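Local coordinates for uncharacterized protein (Bacteroides uniformis, PDB 4K61) that is of unknown function but belongs to the PepSY-like, putative beta-lactamase-inhibitor-like family and folds as helices packed on one antiparallel beta-sheet, at residues 38-43 against 57-62; 93-98 against 114-119; 6-11 against 44-49. All coordinates share one frame; numbering follows the deposited sequence.

Contact 1: 38-43 against 57-62; sequences NGFDTK and TDWETM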
# COMPACT_ATOMS: atom_id res chain seq x y z
N ASN A 38 0.16 -13.16 8.88
CA ASN A 38 -0.17 -14.35 8.11
C ASN A 38 0.65 -14.49 6.85
O ASN A 38 0.16 -14.92 5.82
CB ASN A 38 -1.66 -14.36 7.73
CG ASN A 38 -2.48 -15.25 8.62
OD1 ASN A 38 -1.99 -15.77 9.63
ND2 ASN A 38 -3.72 -15.47 8.24
N GLY A 39 1.93 -14.14 6.92
CA GLY A 39 2.79 -14.31 5.79
C GLY A 39 2.78 -13.19 4.77
O GLY A 39 3.49 -13.28 3.78
N PHE A 40 2.03 -12.13 5.03
CA PHE A 40 1.96 -10.99 4.13
C PHE A 40 2.59 -9.81 4.83
O PHE A 40 2.23 -9.48 5.98
CB PHE A 40 0.49 -10.67 3.81
CG PHE A 40 -0.11 -11.63 2.87
CD1 PHE A 40 -0.70 -12.80 3.34
CD2 PHE A 40 -0.08 -11.39 1.52
CE1 PHE A 40 -1.26 -13.71 2.46
CE2 PHE A 40 -0.65 -12.30 0.63
CZ PHE A 40 -1.22 -13.47 1.10
N ASP A 41 3.46 -9.10 4.13
CA ASP A 41 3.95 -7.85 4.62
C ASP A 41 2.79 -6.87 4.78
O ASP A 41 1.98 -6.68 3.87
CB ASP A 41 4.99 -7.24 3.70
CG ASP A 41 5.49 -5.90 4.24
OD1 ASP A 41 6.19 -5.91 5.28
OD2 ASP A 41 5.14 -4.86 3.69
N THR A 42 2.73 -6.25 5.94
CA THR A 42 1.67 -5.32 6.32
C THR A 42 2.28 -4.06 6.88
O THR A 42 3.20 -4.13 7.68
CB THR A 42 0.74 -5.95 7.38
OG1 THR A 42 0.28 -7.22 6.91
CG2 THR A 42 -0.45 -5.06 7.73
N LYS A 43 1.76 -2.92 6.45
CA LYS A 43 2.22 -1.65 6.93
C LYS A 43 1.03 -0.86 7.42
O LYS A 43 -0.05 -0.86 6.81
CB LYS A 43 2.97 -0.85 5.86
CG LYS A 43 4.37 -1.37 5.57
CD LYS A 43 5.02 -0.58 4.44
CE LYS A 43 6.46 -0.99 4.23
NZ LYS A 43 6.52 -2.33 3.60
N THR A 57 -1.49 -3.96 2.59
CA THR A 57 -1.08 -5.37 2.55
C THR A 57 -0.44 -5.65 1.20
O THR A 57 -0.99 -5.36 0.14
CB THR A 57 -2.32 -6.26 2.73
OG1 THR A 57 -2.95 -5.93 3.97
CG2 THR A 57 -1.97 -7.72 2.72
N ASP A 58 0.78 -6.18 1.26
CA ASP A 58 1.56 -6.45 0.08
C ASP A 58 1.15 -7.79 -0.44
O ASP A 58 1.60 -8.83 0.01
CB ASP A 58 3.05 -6.42 0.40
CG ASP A 58 3.92 -6.55 -0.83
OD1 ASP A 58 3.39 -6.76 -1.93
OD2 ASP A 58 5.16 -6.45 -0.69
N TRP A 59 0.26 -7.76 -1.42
CA TRP A 59 -0.26 -8.96 -2.02
C TRP A 59 0.74 -9.63 -2.95
O TRP A 59 0.66 -10.82 -3.16
CB TRP A 59 -1.54 -8.62 -2.79
CG TRP A 59 -2.81 -8.66 -1.98
CD1 TRP A 59 -3.06 -9.35 -0.81
CD2 TRP A 59 -4.06 -8.09 -2.36
NE1 TRP A 59 -4.36 -9.16 -0.41
CE2 TRP A 59 -5.00 -8.43 -1.36
CE3 TRP A 59 -4.48 -7.36 -3.47
CZ2 TRP A 59 -6.34 -8.01 -1.42
CZ3 TRP A 59 -5.76 -6.92 -3.51
CH2 TRP A 59 -6.70 -7.26 -2.50
N GLU A 60 1.66 -8.84 -3.48
CA GLU A 60 2.76 -9.29 -4.34
C GLU A 60 2.35 -9.66 -5.77
O GLU A 60 3.00 -9.21 -6.72
CB GLU A 60 3.59 -10.39 -3.68
CG GLU A 60 4.59 -9.81 -2.71
CD GLU A 60 5.24 -10.87 -1.84
OE1 GLU A 60 5.63 -11.92 -2.38
OE2 GLU A 60 5.36 -10.62 -0.63
N THR A 61 1.26 -10.42 -5.92
CA THR A 61 0.81 -10.78 -7.27
C THR A 61 -0.66 -10.49 -7.50
O THR A 61 -1.44 -10.28 -6.54
CB THR A 61 1.06 -12.27 -7.60
OG1 THR A 61 0.13 -13.07 -6.88
CG2 THR A 61 2.48 -12.68 -7.25
N MSE A 62 -1.03 -10.55 -8.78
CA MSE A 62 -2.41 -10.30 -9.19
C MSE A 62 -3.31 -11.42 -8.73
O MSE A 62 -4.53 -11.27 -8.79
CB MSE A 62 -2.51 -10.12 -10.71
CG MSE A 62 -1.70 -8.93 -11.22
SE MSE A 62 -2.51 -7.24 -10.62
CE MSE A 62 -4.07 -7.26 -11.84
O HOH W 1 3.77 -9.74 1.40
O HOH W 2 -2.45 -7.57 6.22
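F40 reaches across from the start of strand 40-46 and lays its side chain along the backbone where strand 52-58 runs out. CB of F40 touches the methyl CG2 of T57 at 4.0 Å. At CG the ring is set off anti to the carbonyl carbon (chi1 -75°), which carries it along D58 and W59. CD2 of F40 then meets the carbonyl oxygen of D58 at 3.4 Å. That oxygen lies at the ring edge, in its plane, where the aromatic C-H bonds point. One atom further on, CE2 of F40 packs on CD1 of W59 at 4.1 Å and ends up near the plane of the indole, at its edge. The indole itself stacks on W88 of strand 82-90.

The two segments form the open end of the beta hairpin made by strands 40-46 and 52-58. T42 and T57 are an antiparallel, non-hydrogen-bonded pair with side chains on one face. Next to them the amide of D58 donates to the carbonyl oxygen of D41, N to O 2.9 Å, and the bond is nearly straight at 176°. The CA of T57 adds a C-H...O contact to the same oxygen.

D41 and D58 cross on the other face, CB to CB 3.9 Å. Their carboxylates are almost perpendicular, and OD2 of D41 and OD2 of D58, probably both negative, stay 4.7 Å apart. K43 probably eases this repulsion. NZ of K43 forms a salt bridge to OD2 of D41 at 2.9 Å, on the syn side, and a second one to D34. One water accepts from the amide of D41 and donates to D58 O and to OE2 of E60. Another water bridges the hydroxyls of T42 and T57, donating to OG1 of T57.

Contact 2: 93-98 against 114-119; sequences KWQSIV and LFTPTG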
# COMPACT_ATOMS: atom_id res chain seq x y z
N LYS A 93 -11.89 5.41 6.96
CA LYS A 93 -13.14 6.04 6.52
C LYS A 93 -13.34 6.18 5.01
O LYS A 93 -14.32 6.75 4.59
CB LYS A 93 -13.26 7.43 7.16
CG LYS A 93 -13.23 7.40 8.68
CD LYS A 93 -13.38 8.79 9.28
CE LYS A 93 -13.15 8.75 10.78
NZ LYS A 93 -13.48 10.07 11.39
N TRP A 94 -12.41 5.68 4.21
CA TRP A 94 -12.54 5.77 2.75
C TRP A 94 -12.55 4.39 2.14
O TRP A 94 -12.14 3.42 2.79
CB TRP A 94 -11.36 6.51 2.17
CG TRP A 94 -11.05 7.81 2.83
CD1 TRP A 94 -11.91 8.64 3.52
CD2 TRP A 94 -9.80 8.48 2.81
NE1 TRP A 94 -11.24 9.75 3.95
CE2 TRP A 94 -9.94 9.68 3.54
CE3 TRP A 94 -8.56 8.16 2.29
CZ2 TRP A 94 -8.89 10.57 3.71
CZ3 TRP A 94 -7.52 9.04 2.46
CH2 TRP A 94 -7.68 10.24 3.17
N GLN A 95 -12.99 4.32 0.88
CA GLN A 95 -12.99 3.04 0.13
C GLN A 95 -11.58 2.51 -0.08
O GLN A 95 -10.61 3.27 -0.28
CB GLN A 95 -13.67 3.19 -1.26
CG GLN A 95 -13.90 1.86 -1.99
CD GLN A 95 -14.81 2.02 -3.20
OE1 GLN A 95 -15.88 1.46 -3.25
NE2 GLN A 95 -14.35 2.77 -4.19
N SER A 96 -11.47 1.19 -0.06
CA SER A 96 -10.17 0.56 -0.32
C SER A 96 -9.74 0.71 -1.79
O SER A 96 -10.54 0.97 -2.69
CB SER A 96 -10.22 -0.92 0.04
OG SER A 96 -10.48 -1.07 1.43
N ILE A 97 -8.46 0.52 -2.01
CA ILE A 97 -7.83 0.69 -3.33
C ILE A 97 -6.91 -0.47 -3.59
O ILE A 97 -6.17 -0.89 -2.68
CB ILE A 97 -7.03 2.01 -3.38
CG1 ILE A 97 -7.96 3.21 -3.31
CG2 ILE A 97 -6.14 2.07 -4.63
CD1 ILE A 97 -7.21 4.52 -3.09
N VAL A 98 -6.91 -1.00 -4.83
CA VAL A 98 -5.85 -1.89 -5.28
C VAL A 98 -4.82 -1.05 -6.05
O VAL A 98 -5.16 -0.46 -7.08
CB VAL A 98 -6.32 -3.03 -6.20
CG1 VAL A 98 -5.18 -3.98 -6.52
CG2 VAL A 98 -7.46 -3.80 -5.56
N LEU A 114 -4.31 2.99 -9.71
CA LEU A 114 -5.18 2.81 -8.56
C LEU A 114 -6.56 2.40 -9.04
O LEU A 114 -7.15 3.08 -9.86
CB LEU A 114 -5.25 4.07 -7.74
CG LEU A 114 -3.93 4.69 -7.31
CD1 LEU A 114 -4.22 5.89 -6.41
CD2 LEU A 114 -3.04 3.67 -6.61
N PHE A 115 -7.01 1.24 -8.56
CA PHE A 115 -8.29 0.68 -8.89
C PHE A 115 -9.19 0.66 -7.66
O PHE A 115 -8.73 0.38 -6.54
CB PHE A 115 -8.14 -0.77 -9.32
CG PHE A 115 -7.37 -0.98 -10.58
CD1 PHE A 115 -6.00 -1.14 -10.57
CD2 PHE A 115 -8.04 -1.06 -11.80
CE1 PHE A 115 -5.30 -1.40 -11.75
CE2 PHE A 115 -7.36 -1.27 -12.97
CZ PHE A 115 -5.99 -1.45 -12.96
N THR A 116 -10.49 0.90 -7.84
CA THR A 116 -11.46 0.55 -6.82
C THR A 116 -11.57 -0.99 -6.77
O THR A 116 -11.13 -1.68 -7.69
CB THR A 116 -12.86 1.11 -7.13
OG1 THR A 116 -13.36 0.49 -8.32
CG2 THR A 116 -12.79 2.60 -7.34
N PRO A 117 -12.18 -1.52 -5.70
CA PRO A 117 -12.29 -2.98 -5.62
C PRO A 117 -13.16 -3.58 -6.73
O PRO A 117 -13.07 -4.79 -6.99
CB PRO A 117 -12.91 -3.20 -4.23
CG PRO A 117 -12.51 -1.98 -3.44
CD PRO A 117 -12.63 -0.88 -4.45
N THR A 118 -13.99 -2.78 -7.39
CA THR A 118 -14.79 -3.24 -8.52
C THR A 118 -14.13 -2.96 -9.88
O THR A 118 -14.75 -3.13 -10.91
CB THR A 118 -16.22 -2.63 -8.50
OG1 THR A 118 -16.16 -1.21 -8.35
CG2 THR A 118 -17.03 -3.22 -7.34
N GLY A 119 -12.89 -2.50 -9.87
CA GLY A 119 -12.09 -2.38 -11.09
C GLY A 119 -12.13 -1.08 -11.86
O GLY A 119 -11.56 -0.97 -12.95
O HOH W 3 -15.93 -0.28 -5.69
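This is a backbone-paired sheet contact at the open end of a beta hairpin, extended by a loop-to-turn contact beyond the strands. V98 and F115 form an antiparallel hydrogen-bonded pair. The amide of V98 donates to the carbonyl oxygen of F115, N to O 2.9 Å. The return bond, F115 N to V98 O, is also 2.9 Å. V98 O also sits at the edge of the F115 ring, 3.7 Å from CD1.

The hairpin joins strands 97-103 and 110-115 within the antiparallel sheet. On the face of V98 and F115, helix 67-75 packs against both residues through V69. On the other face CG2 of I97 touches CB of L114 at 3.8 Å, and I122 of strand 121-126 adjoins both.

Past the strands, a type I turn runs from T116 to G119. CD of P117 presses on the carbonyl oxygen of S96 at 3.3 Å. Q95 has CG anti to its own N (chi1 -171°) and an extended chain, which carries its amide across P117. There NE2 of Q95 meets the T116 methyl CG2 at 3.5 Å, while a water donates to both Q95 OE1 and T118 OG1.

Contact 3: 6-11 against 44-49; sequences ADVQAA and VWFDGQ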
# COMPACT_ATOMS: atom_id res chain seq x y z
N ALA A 6 5.36 5.45 22.86
CA ALA A 6 4.69 4.33 23.54
C ALA A 6 3.20 4.19 23.14
O ALA A 6 2.75 3.08 22.89
CB ALA A 6 4.82 4.45 25.03
N ASP A 7 2.47 5.30 23.05
CA ASP A 7 1.04 5.23 22.66
C ASP A 7 0.81 4.75 21.22
O ASP A 7 -0.20 4.09 20.93
CB ASP A 7 0.33 6.56 22.88
CG ASP A 7 0.86 7.68 21.99
OD1 ASP A 7 1.94 7.55 21.37
OD2 ASP A 7 0.18 8.73 21.90
N VAL A 8 1.74 5.05 20.32
CA VAL A 8 1.67 4.49 18.95
C VAL A 8 1.96 3.00 18.94
O VAL A 8 1.26 2.22 18.29
CB VAL A 8 2.64 5.24 17.99
CG1 VAL A 8 2.74 4.54 16.65
CG2 VAL A 8 2.16 6.67 17.80
N GLN A 9 2.98 2.57 19.67
CA GLN A 9 3.29 1.15 19.76
C GLN A 9 2.11 0.41 20.38
O GLN A 9 1.77 -0.70 19.93
CB GLN A 9 4.57 0.90 20.57
CG GLN A 9 5.81 1.49 19.88
CD GLN A 9 7.11 0.98 20.46
OE1 GLN A 9 7.29 -0.22 20.65
NE2 GLN A 9 8.03 1.90 20.74
N ALA A 10 1.48 1.02 21.38
CA ALA A 10 0.30 0.43 22.04
C ALA A 10 -0.90 0.35 21.09
O ALA A 10 -1.66 -0.64 21.10
CB ALA A 10 -0.07 1.20 23.29
N ALA A 11 -1.06 1.36 20.26
CA ALA A 11 -2.17 1.36 19.29
C ALA A 11 -2.05 0.24 18.27
O ALA A 11 -3.04 -0.38 17.92
CB ALA A 11 -2.27 2.68 18.56
N VAL A 44 1.22 -0.21 8.55
CA VAL A 44 0.15 0.60 9.11
C VAL A 44 0.74 1.97 9.47
O VAL A 44 1.81 2.06 10.08
CB VAL A 44 -0.47 -0.02 10.38
CG1 VAL A 44 -1.59 0.84 10.89
CG2 VAL A 44 -1.03 -1.40 10.11
N TRP A 45 0.04 3.00 9.02
CA TRP A 45 0.45 4.39 9.23
C TRP A 45 -0.32 4.94 10.41
O TRP A 45 -1.57 4.81 10.44
CB TRP A 45 0.12 5.26 8.00
CG TRP A 45 1.13 5.20 6.88
CD1 TRP A 45 2.01 6.17 6.50
CD2 TRP A 45 1.36 4.09 5.99
NE1 TRP A 45 2.78 5.74 5.46
CE2 TRP A 45 2.39 4.47 5.11
CE3 TRP A 45 0.79 2.81 5.85
CZ2 TRP A 45 2.87 3.63 4.13
CZ3 TRP A 45 1.26 1.99 4.84
CH2 TRP A 45 2.30 2.39 4.01
N PHE A 46 0.40 5.58 11.36
CA PHE A 46 -0.23 6.21 12.50
C PHE A 46 0.10 7.69 12.52
O PHE A 46 1.27 8.07 12.28
CB PHE A 46 0.26 5.61 13.82
CG PHE A 46 -0.11 4.18 14.00
CD1 PHE A 46 0.71 3.19 13.49
CD2 PHE A 46 -1.29 3.82 14.64
CE1 PHE A 46 0.38 1.86 13.62
CE2 PHE A 46 -1.63 2.46 14.76
CZ PHE A 46 -0.79 1.50 14.27
N ASP A 47 -0.90 8.51 12.84
CA ASP A 47 -0.61 9.92 13.07
C ASP A 47 -0.04 10.18 14.48
O ASP A 47 0.11 9.27 15.28
CB ASP A 47 -1.85 10.80 12.75
CG ASP A 47 -3.04 10.56 13.68
OD1 ASP A 47 -2.87 10.11 14.85
OD2 ASP A 47 -4.17 10.87 13.19
N GLY A 48 0.22 11.44 14.80
CA GLY A 48 0.73 11.82 16.14
C GLY A 48 -0.18 11.50 17.31
O GLY A 48 0.27 11.48 18.46
N GLN A 49 -1.48 11.30 17.04
CA GLN A 49 -2.44 10.96 18.08
C GLN A 49 -2.65 9.45 18.16
O GLN A 49 -3.59 8.99 18.78
CB GLN A 49 -3.76 11.68 17.82
CG GLN A 49 -3.61 13.17 17.97
CD GLN A 49 -4.93 13.90 17.87
OE1 GLN A 49 -5.44 14.15 16.78
NE2 GLN A 49 -5.49 14.26 19.02
O HOH W 4 -2.46 8.94 21.93
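V8 holds CG1 anti to its backbone N (chi1 171°), and F46 has CG anti to its carbonyl carbon (chi1 -65°). These torsions bring the valine methyl against the root of the phenyl group. The contact is a helix-on-sheet packing: helix 6-15 lies against the last residues of strand 40-46 and the turn that follows. CG1 of V8 is 3.9 Å from CG of F46 and equally near its CB. One helical turn on, the CB of A11 meets CE2 of F46 at 3.9 Å. Both methyl groups approach the ring obliquely. W24 of strand 23-27 touches V8 and F46, while L12 and M15 of helix 6-15 add to the apolar surround of the ring.

No direct hydrogen bond crosses between the segments. The second methyl of V8, CG2, lies 4.2 Å from the carbonyl oxygen of D47. D47 shapes the turn after the strand as an Asx turn. Its OD1 accepts from the amide of Q49, N to OD1 2.9 Å, with the donor 45° out of the carboxylate plane. Q51 also donates its amide to this oxygen. A water donates to D7 OD2 at 2.6 Å and, weakly, to the carbonyl oxygen of Q49 at 3.3 Å.

How the contacts relate
All three contacts reach the same antiparallel sheet. Contacts 1 and 2 are hairpin contacts between neighbouring strands, whereas contact 3 sets a helix on the sheet. Contact 1 lies at the surface, with charged side chains and bridging waters beside its backbone bond. Contacts 2 and 3 are partly buried. Contact 2 combines paired backbone bonds with apolar faces, and contact 3 is mainly apolar, with no direct hydrogen bond across it but a bridging water. Contacts 1 and 3 share strand 40-46, using successive parts of it, with centres about 21 Å apart. Contacts 1 and 2 touch where W59 CZ3 packs on V98 CG2 at 4.1 Å. Contacts 2 and 3 do not touch.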